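Local coordinates for protein histidinol-phosphatase (Listeria monocytogenes serotype 4b str. H7858, PDB 6NLR) that probably hydrolyses L-histidinol phosphate to histidinol and phosphate in histidine biosynthesis, using a trinuclear metal centre of the PHP family, at residues 174-182 / 217-225. Residues are numbered along the deposited sequence; the frame is centred on the assembly and turned at random.
Sequences FKPRRMGHI and RDYELDFNT. With MN (manganese (II) ion), chain E.
R178 and M179 run parallel to E220 and L221 as paired strands, E220 N bonding to R177 O, M179 N to E220 O and D222 N to M179 O (3.1 Å). Past this pairing, D222 OD2 takes H181 N on its anti lone pair (2.9 Å) and N224 ND2 on the syn side, 25° out of the carboxylate plane, so one oxygen gripped by two N-H groups joins the backbone at H181 to N224, two residues on in its own strand. N224 ND2 also donates to D258, a cobalt ligand, and lies at the edge of the H181 ring. H181 reaches one of the two manganese ions through NE2 (2.1 Å), with E93 and H123 completing its protein ligands. H181 and D258 follow the C-terminal ends of parallel strands 178-179 and 253-256, as in the TIM-barrel-like fold of the PHP family. On one face, R178 NH1 forms a salt bridge with E220 OE2 (3.0 Å), the guanidinium and carboxylate planes 67° apart; R178 NH2 bonds to D117 and the G5 carbonyl, while a water links R178 NE to D222 OD1. On the opposite face L221 CD2 touches both M179 CB (4.0 Å) and I182 CD1. The Y219 ring lies between R177 CA over one face and R217 CB over the other; selenomethionine M179 makes an oblique Met-aromatic contact, with M179 CE 3.8 Å from Y219 CD2. With CG anti to the backbone N (chi1 -176°) and a straight chain, K175 carries NZ to the ring edge, donating to Y219 OH (2.9 Å) and to the S166 and A169 carbonyls.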
ATOM      1  N   PHE A 174       1.846   4.171  17.243  1.00 25.59           N
ATOM      2  CA  PHE A 174       2.463   4.592  15.957  1.00 25.79           C
ATOM      3  C   PHE A 174       1.902   3.788  14.772  1.00 25.81           C
ATOM      4  O   PHE A 174       2.415   3.945  13.674  1.00 26.05           O
ATOM      5  CB  PHE A 174       3.985   4.520  16.070  1.00 25.79           C
ATOM      6  CG  PHE A 174       4.523   5.414  17.157  1.00 28.48           C
ATOM      7  CD1 PHE A 174       4.626   6.787  16.966  1.00 29.19           C
ATOM      8  CD2 PHE A 174       4.912   4.889  18.387  1.00 29.64           C
ATOM      9  CE1 PHE A 174       5.119   7.603  17.977  1.00 30.21           C
ATOM     10  CE2 PHE A 174       5.410   5.708  19.390  1.00 30.30           C
ATOM     11  CZ  PHE A 174       5.500   7.065  19.187  1.00 30.73           C
ATOM     12  N   LYS A 175       0.855   2.974  14.976  1.00 26.24           N
ATOM     13  CA  LYS A 175       0.134   2.315  13.858  1.00 24.84           C
ATOM     14  C   LYS A 175      -0.281   3.388  12.853  1.00 22.81           C
ATOM     15  O   LYS A 175      -0.853   4.410  13.213  1.00 24.39           O
ATOM     16  CB  LYS A 175      -1.100   1.562  14.348  1.00 24.24           C
ATOM     17  CG  LYS A 175      -1.828   0.781  13.273  1.00 23.15           C
ATOM     18  CD  LYS A 175      -3.115   0.235  13.769  1.00 25.03           C
ATOM     19  CE  LYS A 175      -3.882  -0.492  12.678  1.00 24.18           C
ATOM     20  NZ  LYS A 175      -5.191  -0.974  13.186  1.00 24.69           N
ATOM     21  N   PRO A 176       0.014   3.204  11.559  1.00 22.05           N
ATOM     22  CA  PRO A 176      -0.537   4.078  10.531  1.00 21.12           C
ATOM     23  C   PRO A 176      -2.065   4.121  10.614  1.00 22.77           C
ATOM     24  O   PRO A 176      -2.672   3.134  11.008  1.00 23.16           O
ATOM     25  CB  PRO A 176      -0.124   3.403   9.223  1.00 21.75           C
ATOM     26  CG  PRO A 176       1.137   2.666   9.603  1.00 22.35           C
ATOM     27  CD  PRO A 176       0.903   2.169  11.019  1.00 22.66           C
ATOM     28  N   ARG A 177      -2.653   5.246  10.211  1.00 24.11           N
ATOM     29  CA  ARG A 177      -4.119   5.426  10.183  1.00 23.79           C
ATOM     30  C   ARG A 177      -4.626   5.476   8.744  1.00 23.60           C
ATOM     31  O   ARG A 177      -5.841   5.723   8.563  1.00 25.79           O
ATOM     32  CB  ARG A 177      -4.446   6.675  10.985  1.00 27.63           C
ATOM     33  CG  ARG A 177      -4.075   6.476  12.447  1.00 31.55           C
ATOM     34  CD  ARG A 177      -4.644   7.535  13.308  1.00 31.67           C
ATOM     35  NE  ARG A 177      -4.219   7.361  14.692  1.00 36.18           N
ATOM     36  CZ  ARG A 177      -4.237   8.340  15.585  1.00 33.44           C
ATOM     37  NH1 ARG A 177      -4.657   9.537  15.201  1.00 35.16           N
ATOM     38  NH2 ARG A 177      -3.846   8.123  16.834  1.00 32.69           N
ATOM     39  N   ARG A 178      -3.744   5.263   7.767  1.00 21.66           N
ATOM     40  CA  ARG A 178      -4.122   5.247   6.338  1.00 21.89           C
ATOM     41  C   ARG A 178      -3.909   3.833   5.807  1.00 20.97           C
ATOM     42  O   ARG A 178      -2.794   3.299   5.860  1.00 18.69           O
ATOM     43  CB  ARG A 178      -3.340   6.289   5.538  1.00 22.08           C
ATOM     44  CG  ARG A 178      -3.865   6.420   4.105  1.00 23.06           C
ATOM     45  CD  ARG A 178      -3.595   7.782   3.444  1.00 23.84           C
ATOM     46  NE  ARG A 178      -2.192   8.004   3.148  1.00 21.64           N
ATOM     47  CZ  ARG A 178      -1.310   8.625   3.935  1.00 22.81           C
ATOM     48  NH1 ARG A 178      -1.676   9.123   5.116  1.00 23.81           N
ATOM     49  NH2 ARG A 178      -0.059   8.766   3.519  1.00 19.70           N
HETATM   50  N   MSE A 179      -4.999   3.213   5.345  1.00 20.87           N
HETATM   51  CA  MSE A 179      -4.930   1.837   4.884  1.00 21.22           C
HETATM   52  C   MSE A 179      -4.571   1.862   3.403  1.00 20.95           C
HETATM   53  O   MSE A 179      -5.243   2.531   2.622  1.00 20.07           O
HETATM   54  CB  MSE A 179      -6.262   1.105   5.089  1.00 24.07           C
HETATM   55  CG  MSE A 179      -6.821   1.183   6.515  1.00 26.01           C
HETATM   56 SE   MSE A 179      -5.648   0.281   7.854  1.00 27.37          SE
HETATM   57  CE  MSE A 179      -4.736   1.818   8.680  1.00 26.00           C
ATOM     58  N   GLY A 180      -3.540   1.094   3.041  1.00 19.81           N
ATOM     59  CA  GLY A 180      -3.002   1.058   1.697  1.00 19.39           C
ATOM     60  C   GLY A 180      -3.869   0.286   0.710  1.00 20.24           C
ATOM     61  O   GLY A 180      -4.396  -0.775   1.077  1.00 21.32           O
ATOM     62  N   HIS A 181      -3.995   0.820  -0.507  1.00 21.16           N
ATOM     63  CA  HIS A 181      -4.625   0.195  -1.708  1.00 21.56           C
ATOM     64  C   HIS A 181      -5.555  -0.973  -1.342  1.00 22.95           C
ATOM     65  O   HIS A 181      -5.185  -2.119  -1.639  1.00 22.05           O
ATOM     66  CB  HIS A 181      -3.523  -0.233  -2.700  1.00 22.74           C
ATOM     67  CG  HIS A 181      -2.323  -0.882  -2.081  1.00 22.44           C
ATOM     68  ND1 HIS A 181      -2.435  -1.985  -1.235  1.00 19.89           N
ATOM     69  CD2 HIS A 181      -0.992  -0.615  -2.216  1.00 22.59           C
ATOM     70  CE1 HIS A 181      -1.208  -2.368  -0.872  1.00 24.71           C
ATOM     71  NE2 HIS A 181      -0.299  -1.540  -1.454  1.00 21.83           N
ATOM     72  N   ILE A 182      -6.769  -0.715  -0.824  1.00 22.57           N
ATOM     73  CA  ILE A 182      -7.611  -1.795  -0.220  1.00 23.19           C
ATOM     74  C   ILE A 182      -8.372  -2.642  -1.259  1.00 24.47           C
ATOM     75  O   ILE A 182      -9.317  -3.338  -0.842  1.00 30.13           O
ATOM     76  CB  ILE A 182      -8.583  -1.258   0.839  1.00 23.77           C
ATOM     77  CG1 ILE A 182      -9.605  -0.279   0.259  1.00 25.60           C
ATOM     78  CG2 ILE A 182      -7.823  -0.692   2.023  1.00 25.00           C
ATOM     79  CD1 ILE A 182     -10.835  -0.108   1.145  1.00 26.76           C
ATOM     80  N   ARG A 217     -12.987   3.854  13.446  1.00 26.11           N
ATOM     81  CA  ARG A 217     -11.584   3.993  13.927  1.00 27.29           C
ATOM     82  C   ARG A 217     -11.022   5.384  13.581  1.00 28.72           C
ATOM     83  O   ARG A 217      -9.919   5.708  14.062  1.00 28.37           O
ATOM     84  CB  ARG A 217     -10.736   2.906  13.278  1.00 27.94           C
ATOM     85  CG  ARG A 217     -10.897   1.517  13.869  1.00 29.38           C
ATOM     86  CD  ARG A 217      -9.907   1.573  14.988  1.00 34.27           C
ATOM     87  NE  ARG A 217      -9.178   0.358  15.070  1.00 40.02           N
ATOM     88  CZ  ARG A 217      -8.218   0.123  15.937  1.00 39.27           C
ATOM     89  NH1 ARG A 217      -7.866   1.052  16.813  1.00 40.50           N
ATOM     90  NH2 ARG A 217      -7.620  -1.055  15.906  1.00 38.61           N
ATOM     91  N   ASP A 218     -11.747   6.172  12.778  1.00 28.31           N
ATOM     92  CA  ASP A 218     -11.315   7.511  12.309  1.00 29.64           C
ATOM     93  C   ASP A 218     -10.048   7.359  11.454  1.00 27.76           C
ATOM     94  O   ASP A 218      -9.145   8.204  11.553  1.00 26.37           O
ATOM     95  CB  ASP A 218     -11.072   8.454  13.485  1.00 34.26           C
ATOM     96  CG  ASP A 218     -11.165   9.922  13.111  1.00 39.02           C
ATOM     97  OD1 ASP A 218     -12.046  10.266  12.304  1.00 43.61           O
ATOM     98  OD2 ASP A 218     -10.380  10.718  13.657  1.00 44.62           O
ATOM     99  N   TYR A 219      -9.997   6.304  10.652  1.00 25.75           N
ATOM    100  CA  TYR A 219      -8.880   6.019   9.726  1.00 25.87           C
ATOM    101  C   TYR A 219      -9.170   6.712   8.395  1.00 25.91           C
ATOM    102  O   TYR A 219     -10.268   7.281   8.193  1.00 25.50           O
ATOM    103  CB  TYR A 219      -8.675   4.516   9.567  1.00 23.88           C
ATOM    104  CG  TYR A 219      -8.037   3.782  10.720  1.00 25.11           C
ATOM    105  CD1 TYR A 219      -7.548   4.429  11.850  1.00 25.68           C
ATOM    106  CD2 TYR A 219      -7.873   2.407  10.651  1.00 25.03           C
ATOM    107  CE1 TYR A 219      -6.938   3.722  12.877  1.00 25.02           C
ATOM    108  CE2 TYR A 219      -7.282   1.689  11.674  1.00 25.79           C
ATOM    109  CZ  TYR A 219      -6.827   2.346  12.803  1.00 25.51           C
ATOM    110  OH  TYR A 219      -6.222   1.630  13.789  1.00 21.96           O
ATOM    111  N   GLU A 220      -8.207   6.665   7.486  1.00 24.40           N
ATOM    112  CA  GLU A 220      -8.421   7.205   6.125  1.00 24.51           C
ATOM    113  C   GLU A 220      -7.912   6.169   5.131  1.00 22.95           C
ATOM    114  O   GLU A 220      -7.320   5.154   5.569  1.00 23.07           O
ATOM    115  CB  GLU A 220      -7.767   8.586   5.998  1.00 26.99           C
ATOM    116  CG  GLU A 220      -6.289   8.575   6.276  1.00 28.36           C
ATOM    117  CD  GLU A 220      -5.586   9.930   6.218  1.00 34.06           C
ATOM    118  OE1 GLU A 220      -6.303  10.976   6.159  1.00 33.82           O
ATOM    119  OE2 GLU A 220      -4.312   9.935   6.261  1.00 28.38           O
ATOM    120  N   LEU A 221      -8.143   6.413   3.844  1.00 23.19           N
ATOM    121  CA  LEU A 221      -7.805   5.464   2.763  1.00 24.16           C
ATOM    122  C   LEU A 221      -6.823   6.102   1.783  1.00 24.72           C
ATOM    123  O   LEU A 221      -6.971   7.289   1.449  1.00 25.39           O
ATOM    124  CB  LEU A 221      -9.085   5.016   2.063  1.00 26.26           C
ATOM    125  CG  LEU A 221     -10.038   4.219   2.945  1.00 27.56           C
ATOM    126  CD1 LEU A 221     -11.341   3.929   2.223  1.00 29.56           C
ATOM    127  CD2 LEU A 221      -9.354   2.947   3.417  1.00 28.17           C
ATOM    128  N   ASP A 222      -5.834   5.290   1.394  1.00 23.53           N
ATOM    129  CA  ASP A 222      -4.912   5.460   0.243  1.00 23.72           C
ATOM    130  C   ASP A 222      -5.762   5.374  -1.023  1.00 24.12           C
ATOM    131  O   ASP A 222      -6.302   4.281  -1.286  1.00 26.40           O
ATOM    132  CB  ASP A 222      -3.837   4.375   0.355  1.00 23.81           C
ATOM    133  CG  ASP A 222      -2.739   4.297  -0.701  1.00 25.53           C
ATOM    134  OD1 ASP A 222      -2.220   5.357  -1.081  1.00 28.04           O
ATOM    135  OD2 ASP A 222      -2.372   3.140  -1.077  1.00 26.95           O
ATOM    136  N   PHE A 223      -5.938   6.476  -1.747  1.00 23.47           N
ATOM    137  CA  PHE A 223      -6.580   6.451  -3.086  1.00 23.10           C
ATOM    138  C   PHE A 223      -5.432   6.245  -4.073  1.00 22.51           C
ATOM    139  O   PHE A 223      -4.757   7.217  -4.469  1.00 22.51           O
ATOM    140  CB  PHE A 223      -7.395   7.709  -3.387  1.00 26.55           C
ATOM    141  CG  PHE A 223      -8.068   7.674  -4.737  1.00 30.08           C
ATOM    142  CD1 PHE A 223      -7.356   7.926  -5.910  1.00 34.49           C
ATOM    143  CD2 PHE A 223      -9.413   7.380  -4.849  1.00 36.70           C
ATOM    144  CE1 PHE A 223      -7.972   7.905  -7.147  1.00 37.96           C
ATOM    145  CE2 PHE A 223     -10.028   7.341  -6.095  1.00 41.21           C
ATOM    146  CZ  PHE A 223      -9.311   7.600  -7.244  1.00 39.49           C
ATOM    147  N   ASN A 224      -5.191   4.980  -4.413  1.00 20.88           N
ATOM    148  CA  ASN A 224      -3.933   4.538  -5.058  1.00 21.51           C
ATOM    149  C   ASN A 224      -4.149   4.370  -6.577  1.00 23.17           C
ATOM    150  O   ASN A 224      -4.984   3.542  -6.994  1.00 21.67           O
ATOM    151  CB  ASN A 224      -3.425   3.325  -4.300  1.00 21.88           C
ATOM    152  CG  ASN A 224      -2.050   2.869  -4.725  1.00 24.35           C
ATOM    153  OD1 ASN A 224      -1.758   2.794  -5.920  1.00 22.14           O
ATOM    154  ND2 ASN A 224      -1.216   2.564  -3.739  1.00 20.60           N
ATOM    155  N   THR A 225      -3.414   5.133  -7.378  1.00 21.22           N
ATOM    156  CA  THR A 225      -3.558   5.185  -8.854  1.00 24.69           C
ATOM    157  C   THR A 225      -2.624   4.201  -9.555  1.00 24.90           C
ATOM    158  O   THR A 225      -2.751   4.063 -10.791  1.00 23.89           O
ATOM    159  CB  THR A 225      -3.376   6.614  -9.373  1.00 25.57           C
ATOM    160  OG1 THR A 225      -2.058   7.050  -8.988  1.00 28.73           O
ATOM    161  CG2 THR A 225      -4.474   7.514  -8.834  1.00 25.50           C
TER
HETATM  162 MN    MN E 302       1.826  -1.715  -1.345  0.78 16.40          MN
HETATM  163  O   HOH W   1      -1.999   7.773   0.218  1.00 22.01           O
HETATM  164  O   HOH W   2      -6.982   2.031   0.072  1.00 20.74           O
HETATM  165  O   HOH W   3       1.263  -2.866  -3.282  1.00 42.97           O
HETATM  166  O   HOH W   4       2.032  -0.162  -2.230  1.00 18.48           O